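Local coordinates for protein ribonuclease H (Uncultured organism, PDB 4IBN) that probably cleaves the RNA strand of RNA-DNA hybrids endonucleolytically, leaving 5'-phosphomonoester ends, with magnesium as cofactor, at residues Y20-C25 / A153-A158; D96-V101 / W143-G148. One frame throughout, in Å; residues are numbered along the deposited sequence.

Contact 1 of 2, residues Y20-C25 / A153-A158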
loop_
_atom_site.group_PDB
_atom_site.type_symbol
_atom_site.label_atom_id
_atom_site.label_comp_id
_atom_site.label_asym_id
_atom_site.label_seq_id
_atom_site.Cartn_x
_atom_site.Cartn_y
_atom_site.Cartn_z
ATOM N N TYR A 20 0.192 -6.101 -0.658
ATOM C CA TYR A 20 -1.231 -5.983 -0.820
ATOM C C TYR A 20 -1.724 -5.023 0.228
ATOM O O TYR A 20 -1.596 -5.292 1.356
ATOM C CB TYR A 20 -1.938 -7.346 -0.649
ATOM C CG TYR A 20 -1.478 -8.365 -1.650
ATOM C CD1 TYR A 20 -2.093 -8.484 -2.836
ATOM C CD2 TYR A 20 -0.401 -9.174 -1.392
ATOM C CE1 TYR A 20 -1.661 -9.366 -3.750
ATOM C CE2 TYR A 20 0.018 -10.057 -2.290
ATOM C CZ TYR A 20 -0.612 -10.144 -3.488
ATOM O OH TYR A 20 -0.236 -11.013 -4.455
ATOM N N ALA A 21 -2.318 -3.929 -0.210
ATOM C CA ALA A 21 -2.671 -2.841 0.675
ATOM C C ALA A 21 -4.144 -2.492 0.592
ATOM O O ALA A 21 -4.732 -2.702 -0.402
ATOM C CB ALA A 21 -1.850 -1.659 0.342
ATOM N N ASP A 22 -4.702 -2.013 1.698
ATOM C CA ASP A 22 -6.074 -1.532 1.743
ATOM C C ASP A 22 -6.230 -0.480 2.802
ATOM O O ASP A 22 -5.388 -0.292 3.571
ATOM C CB ASP A 22 -7.110 -2.624 1.967
ATOM C CG ASP A 22 -8.518 -2.141 1.687
ATOM O OD1 ASP A 22 -8.737 -1.583 0.671
ATOM O OD2 ASP A 22 -9.382 -2.227 2.521
ATOM N N GLU A 23 -7.335 0.227 2.739
ATOM C CA GLU A 23 -7.630 1.241 3.727
ATOM C C GLU A 23 -9.099 1.214 4.057
ATOM O O GLU A 23 -9.863 0.765 3.270
ATOM C CB GLU A 23 -7.253 2.610 3.220
ATOM C CG GLU A 23 -7.968 3.077 1.969
ATOM C CD GLU A 23 -7.668 2.177 0.773
ATOM O OE1 GLU A 23 -6.498 1.958 0.512
ATOM O OE2 GLU A 23 -8.579 1.674 0.121
ATOM N N SER A 24 -9.447 1.663 5.246
ATOM C CA SER A 24 -10.827 1.785 5.554
ATOM C C SER A 24 -11.080 2.826 6.632
ATOM O O SER A 24 -10.305 2.984 7.527
ATOM C CB SER A 24 -11.344 0.465 6.036
ATOM O OG SER A 24 -12.726 0.509 6.154
ATOM N N CYS A 25 -12.224 3.477 6.534
ATOM C CA CYS A 25 -12.735 4.303 7.599
ATOM C C CYS A 25 -13.948 3.607 8.196
ATOM O O CYS A 25 -14.566 2.822 7.553
ATOM C CB CYS A 25 -13.191 5.638 7.082
ATOM S SG CYS A 25 -11.863 6.760 6.702
ATOM N N ALA A 153 -8.057 -12.897 -1.886
ATOM C CA ALA A 153 -7.799 -13.185 -0.506
ATOM C C ALA A 153 -6.852 -12.245 0.182
ATOM O O ALA A 153 -7.121 -11.803 1.230
ATOM C CB ALA A 153 -7.283 -14.583 -0.359
ATOM N N GLN A 154 -5.730 -11.974 -0.439
ATOM C CA GLN A 154 -4.800 -11.075 0.182
ATOM C C GLN A 154 -5.356 -9.668 0.357
ATOM O O GLN A 154 -5.046 -9.011 1.279
ATOM C CB GLN A 154 -3.478 -11.065 -0.568
ATOM C CG GLN A 154 -2.708 -12.341 -0.482
ATOM C CD GLN A 154 -2.783 -13.135 -1.756
ATOM O OE1 GLN A 154 -3.774 -13.175 -2.386
ATOM N NE2 GLN A 154 -1.685 -13.721 -2.122
ATOM N N ASN A 155 -6.118 -9.210 -0.616
ATOM C CA ASN A 155 -6.746 -7.914 -0.519
ATOM C C ASN A 155 -7.745 -7.873 0.616
ATOM O O ASN A 155 -7.792 -6.938 1.309
ATOM C CB ASN A 155 -7.427 -7.512 -1.801
ATOM C CG ASN A 155 -8.328 -6.314 -1.629
ATOM O OD1 ASN A 155 -7.867 -5.217 -1.674
ATOM N ND2 ASN A 155 -9.596 -6.550 -1.431
ATOM N N GLU A 156 -8.523 -8.917 0.758
ATOM C CA GLU A 156 -9.472 -8.997 1.835
ATOM C C GLU A 156 -8.810 -9.069 3.181
ATOM O O GLU A 156 -9.358 -8.597 4.106
ATOM C CB GLU A 156 -10.568 -10.053 1.624
ATOM C CG GLU A 156 -11.304 -9.920 0.309
ATOM C CD GLU A 156 -12.823 -10.111 0.375
ATOM O OE1 GLU A 156 -13.375 -10.013 1.453
ATOM O OE2 GLU A 156 -13.457 -10.421 -0.634
ATOM N N TYR A 157 -7.659 -9.714 3.262
ATOM C CA TYR A 157 -6.922 -9.720 4.513
ATOM C C TYR A 157 -6.462 -8.314 4.856
ATOM O O TYR A 157 -6.539 -7.865 5.957
ATOM C CB TYR A 157 -5.736 -10.685 4.492
ATOM C CG TYR A 157 -4.961 -10.658 5.777
ATOM C CD1 TYR A 157 -3.708 -10.134 5.851
ATOM C CD2 TYR A 157 -5.520 -11.109 6.928
ATOM C CE1 TYR A 157 -3.037 -10.065 7.026
ATOM C CE2 TYR A 157 -4.867 -11.052 8.093
ATOM C CZ TYR A 157 -3.618 -10.538 8.155
ATOM O OH TYR A 157 -2.930 -10.480 9.307
ATOM N N ALA A 158 -5.970 -7.630 3.842
ATOM C CA ALA A 158 -5.451 -6.300 4.067
ATOM C C ALA A 158 -6.551 -5.400 4.559
ATOM O O ALA A 158 -6.322 -4.572 5.356
ATOM C CB ALA A 158 -4.826 -5.729 2.819
HETATM O O HOH W 1 -4.918 -5.203 -1.819
#

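Contact 2 of 2, residues D96-V101 / W143-G148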
loop_
_atom_site.group_PDB
_atom_site.type_symbol
_atom_site.label_atom_id
_atom_site.label_comp_id
_atom_site.label_asym_id
_atom_site.label_seq_id
_atom_site.Cartn_x
_atom_site.Cartn_y
_atom_site.Cartn_z
ATOM N N ASP A 96 -6.841 -1.885 -3.786
ATOM C CA ASP A 96 -8.182 -1.529 -4.220
ATOM C C ASP A 96 -8.336 -0.056 -4.579
ATOM O O ASP A 96 -9.322 0.336 -5.091
ATOM C CB ASP A 96 -9.232 -1.878 -3.160
ATOM C CG ASP A 96 -9.113 -1.027 -1.917
ATOM O OD1 ASP A 96 -8.023 -0.651 -1.534
ATOM O OD2 ASP A 96 -10.107 -0.760 -1.277
ATOM N N SER A 97 -7.339 0.742 -4.284
ATOM C CA SER A 97 -7.446 2.138 -4.496
ATOM C C SER A 97 -6.923 2.579 -5.846
ATOM O O SER A 97 -5.765 2.627 -6.060
ATOM C CB SER A 97 -6.675 2.865 -3.404
ATOM O OG SER A 97 -6.631 4.232 -3.615
ATOM N N ARG A 98 -7.839 2.933 -6.733
ATOM C CA ARG A 98 -7.475 3.541 -7.979
ATOM C C ARG A 98 -6.865 4.888 -7.747
ATOM O O ARG A 98 -6.095 5.355 -8.496
ATOM C CB ARG A 98 -8.623 3.577 -8.957
ATOM C CG ARG A 98 -8.756 2.301 -9.674
ATOM C CD ARG A 98 -9.228 2.435 -11.064
ATOM N NE ARG A 98 -8.183 2.762 -11.990
ATOM C CZ ARG A 98 -7.729 1.950 -12.922
ATOM N NH1 ARG A 98 -8.216 0.732 -13.049
ATOM N NH2 ARG A 98 -6.780 2.352 -13.739
ATOM N N TYR A 99 -7.185 5.487 -6.639
ATOM C CA TYR A 99 -6.596 6.765 -6.342
ATOM C C TYR A 99 -5.079 6.578 -6.337
ATOM O O TYR A 99 -4.409 7.321 -6.932
ATOM C CB TYR A 99 -7.068 7.240 -4.951
ATOM C CG TYR A 99 -6.652 8.617 -4.483
ATOM C CD1 TYR A 99 -7.094 9.744 -5.095
ATOM C CD2 TYR A 99 -5.829 8.781 -3.409
ATOM C CE1 TYR A 99 -6.713 10.987 -4.668
ATOM C CE2 TYR A 99 -5.480 10.009 -2.975
ATOM C CZ TYR A 99 -5.917 11.121 -3.611
ATOM O OH TYR A 99 -5.571 12.371 -3.185
ATOM N N ILE A 100 -4.587 5.557 -5.661
ATOM C CA ILE A 100 -3.155 5.273 -5.625
ATOM C C ILE A 100 -2.596 4.823 -6.973
ATOM O O ILE A 100 -1.618 5.305 -7.392
ATOM C CB ILE A 100 -2.815 4.177 -4.606
ATOM C CG1 ILE A 100 -3.156 4.623 -3.195
ATOM C CG2 ILE A 100 -1.387 3.768 -4.704
ATOM C CD1 ILE A 100 -2.622 5.904 -2.814
ATOM N N VAL A 101 -3.258 3.882 -7.616
ATOM C CA VAL A 101 -2.722 3.360 -8.841
ATOM C C VAL A 101 -2.645 4.398 -9.960
ATOM O O VAL A 101 -1.669 4.497 -10.646
ATOM C CB VAL A 101 -3.544 2.144 -9.347
ATOM C CG1 VAL A 101 -3.046 1.660 -10.617
ATOM C CG2 VAL A 101 -3.511 1.075 -8.374
ATOM N N TRP A 143 2.472 -1.106 -10.205
ATOM C CA TRP A 143 1.256 -0.750 -9.513
ATOM C C TRP A 143 0.068 -1.504 -10.105
ATOM O O TRP A 143 -0.108 -1.449 -11.279
ATOM C CB TRP A 143 1.029 0.782 -9.609
ATOM C CG TRP A 143 2.161 1.615 -9.069
ATOM C CD1 TRP A 143 3.127 2.208 -9.761
ATOM C CD2 TRP A 143 2.403 1.934 -7.709
ATOM N NE1 TRP A 143 3.989 2.858 -8.940
ATOM C CE2 TRP A 143 3.550 2.702 -7.661
ATOM C CE3 TRP A 143 1.758 1.644 -6.534
ATOM C CZ2 TRP A 143 4.071 3.154 -6.481
ATOM C CZ3 TRP A 143 2.256 2.107 -5.384
ATOM C CH2 TRP A 143 3.400 2.840 -5.346
ATOM N N ARG A 144 -0.709 -2.211 -9.294
ATOM C CA ARG A 144 -1.820 -3.007 -9.778
ATOM C C ARG A 144 -3.085 -2.706 -9.002
ATOM O O ARG A 144 -3.002 -2.560 -7.848
ATOM C CB ARG A 144 -1.538 -4.495 -9.580
ATOM C CG ARG A 144 -0.409 -5.047 -10.411
ATOM C CD ARG A 144 -0.415 -6.532 -10.430
ATOM N NE ARG A 144 0.713 -7.120 -11.116
ATOM C CZ ARG A 144 1.084 -8.373 -10.975
ATOM N NH1 ARG A 144 0.422 -9.166 -10.190
ATOM N NH2 ARG A 144 2.128 -8.824 -11.603
ATOM N N TRP A 145 -4.227 -2.630 -9.692
ATOM C CA TRP A 145 -5.530 -2.436 -9.073
ATOM C C TRP A 145 -6.347 -3.723 -9.115
ATOM O O TRP A 145 -6.311 -4.442 -10.063
ATOM C CB TRP A 145 -6.312 -1.343 -9.809
ATOM C CG TRP A 145 -7.672 -1.132 -9.319
ATOM C CD1 TRP A 145 -8.000 -0.593 -8.178
ATOM C CD2 TRP A 145 -8.878 -1.453 -9.968
ATOM N NE1 TRP A 145 -9.320 -0.543 -8.024
ATOM C CE2 TRP A 145 -9.900 -1.083 -9.120
ATOM C CE3 TRP A 145 -9.195 -2.043 -11.168
ATOM C CZ2 TRP A 145 -11.214 -1.270 -9.429
ATOM C CZ3 TRP A 145 -10.501 -2.218 -11.475
ATOM C CH2 TRP A 145 -11.487 -1.841 -10.603
ATOM N N VAL A 146 -7.072 -3.973 -8.038
ATOM C CA VAL A 146 -8.109 -4.984 -8.010
ATOM C C VAL A 146 -9.324 -4.421 -7.330
ATOM O O VAL A 146 -9.206 -3.554 -6.545
ATOM C CB VAL A 146 -7.688 -6.228 -7.195
ATOM C CG1 VAL A 146 -6.627 -7.021 -7.937
ATOM C CG2 VAL A 146 -7.239 -5.844 -5.863
ATOM N N ARG A 147 -10.492 -4.941 -7.637
ATOM C CA ARG A 147 -11.657 -4.570 -6.883
ATOM C C ARG A 147 -11.585 -5.100 -5.484
ATOM O O ARG A 147 -11.257 -6.187 -5.256
ATOM C CB ARG A 147 -12.926 -5.065 -7.548
ATOM C CG ARG A 147 -13.281 -4.351 -8.854
ATOM C CD ARG A 147 -14.480 -4.992 -9.577
ATOM N NE ARG A 147 -14.030 -6.108 -10.397
ATOM C CZ ARG A 147 -14.262 -7.361 -10.094
ATOM N NH1 ARG A 147 -14.965 -7.620 -9.044
ATOM N NH2 ARG A 147 -13.794 -8.331 -10.817
ATOM N N GLY A 148 -11.935 -4.261 -4.561
ATOM C CA GLY A 148 -12.158 -4.638 -3.188
ATOM C C GLY A 148 -13.423 -5.450 -2.942
ATOM O O GLY A 148 -14.320 -5.420 -3.686
#

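Contact 1 of 2, residues Y20-C25 / A153-A158
One face of the Tyr-20 ring carries the side chain of Gln-154. Gln-154 CB makes a CH-pi contact over that face, 3.6 Å from the centroid of the Tyr-20 ring and only 15° off the ring normal. Gln-154 then bends at chi2, which lays its amide over the phenol end of the ring, the two planes 22° apart and stacked. Glutamine suits the place because its methylenes cover the aromatic surface while NE2 still reaches Glu-43 and the carbonyl of Glu-197. The ring of His-152 also meets Tyr-20, inclined to it. An alanine in place of Tyr-20 would remove the ring and is likely to leave a gap against Gln-154 CB and the amide without the flat surface it stacks on. Further along, the small methyl of Ala-158 lets helix and strand come close: its CB lies 3.6 Å from Tyr-20 O and 3.9 Å from Asp-22 CB. The CG of Asp-22, anti to the backbone N (chi1 -167°), places the carboxylate clear of this methyl and next to that of Asp-96. No direct hydrogen bond joins the segments; instead a water sits 2.9 Å from Ala-21 O and 3.0 Å from Asn-155 OD1. The segment axes approach to 6.9 Å. Helix 153-168 thus covers one face of the sheet at strand 16-25, which runs between strands 90-95 and 34-45, while the alternate residues Ala-21 and Glu-23 face helix 67-82 on the other side, as in the RNase H fold.

Contact 2 of 2, residues D96-V101 / W143-G148
The single hydrogen bond across the contact joins the indole of Trp-145 to the backbone of Asp-96: Trp-145 NE1 donates to Asp-96 O over 3.1 Å. The bond is bent, 137° at the hydrogen, and the oxygen lies near the ring plane although the donor stands well above the plane of the carbonyl. A second polar approach is a CA-H...O contact, Asp-96 CA to Val-146 O at 3.2 Å. Glycine suits position 148 in this close approach, because a CB there would probably lie tight against Asp-96 CB. Within 96-101, Ser-97 is the N-cap of the helix; Ser-97 OG accepts from Ile-100 N at 3.2 Å, a role for which serine's short hydroxyl is well suited.

Arg-98 covers one face of Trp-145 with its CG, which makes a CH-pi contact 3.4 Å from the centroid of the Trp-145 five-membered ring. Bends at chi2 and chi3 bring Arg-98 NH1 obliquely to 3.5 Å from Trp-145 CE3, with the guanidinium tilted 53° to the ring. The arginine supplies aliphatic cover, while its charged end forms a salt bridge with Asp-102. Arg-147 N approaches the opposite face of the indole.

Apolar packing fills the inner side. Val-101 CG2 lies 4.0 Å from Trp-145 CB, and Ile-100 CG2 meets Trp-143 CZ3 at 4.1 Å; the branched side chains fill the angle between helix and strand.

Segment 96-101 joins the end of strand 90-95 to helix 98-113, and its contacts hold the backbone of Asp-96, whose carboxylate lies by Asp-22 and Glu-23 and is consistent with the third residue of the DEDN motif. Strand 140-145, outermost in the sheet, runs parallel to strand 90-95. Helix 98-113 packs with Trp-143 and Trp-145, while Ile-100 also touches helix 67-82. The side chain of Arg-144 leaves the strand away from 96-101, and its guanidinium pairs with Glu-142.

The centres of contacts 1 and 2 lie about 11 Å apart, on the same mixed sheet. Along the chain the order is 20-25, 96-101, 143-148, 153-158, so both segments of contact 2 fall between those of contact 1, and strand 140-145 is followed, after a loop, by helix 153-168. The contacts meet where Asp-22 and Glu-23 bring their carboxylates close to that of Asp-96, while Asn-155 packs on Gly-148 and Asp-96. Asp-22, Glu-23 and Asp-96, with Asn-159 of helix 153-168, are consistent with the DEDN active-site motif, gathered from strand 16-25, the end of neighbouring strand 90-95 and the covering helix, probably to hold magnesium.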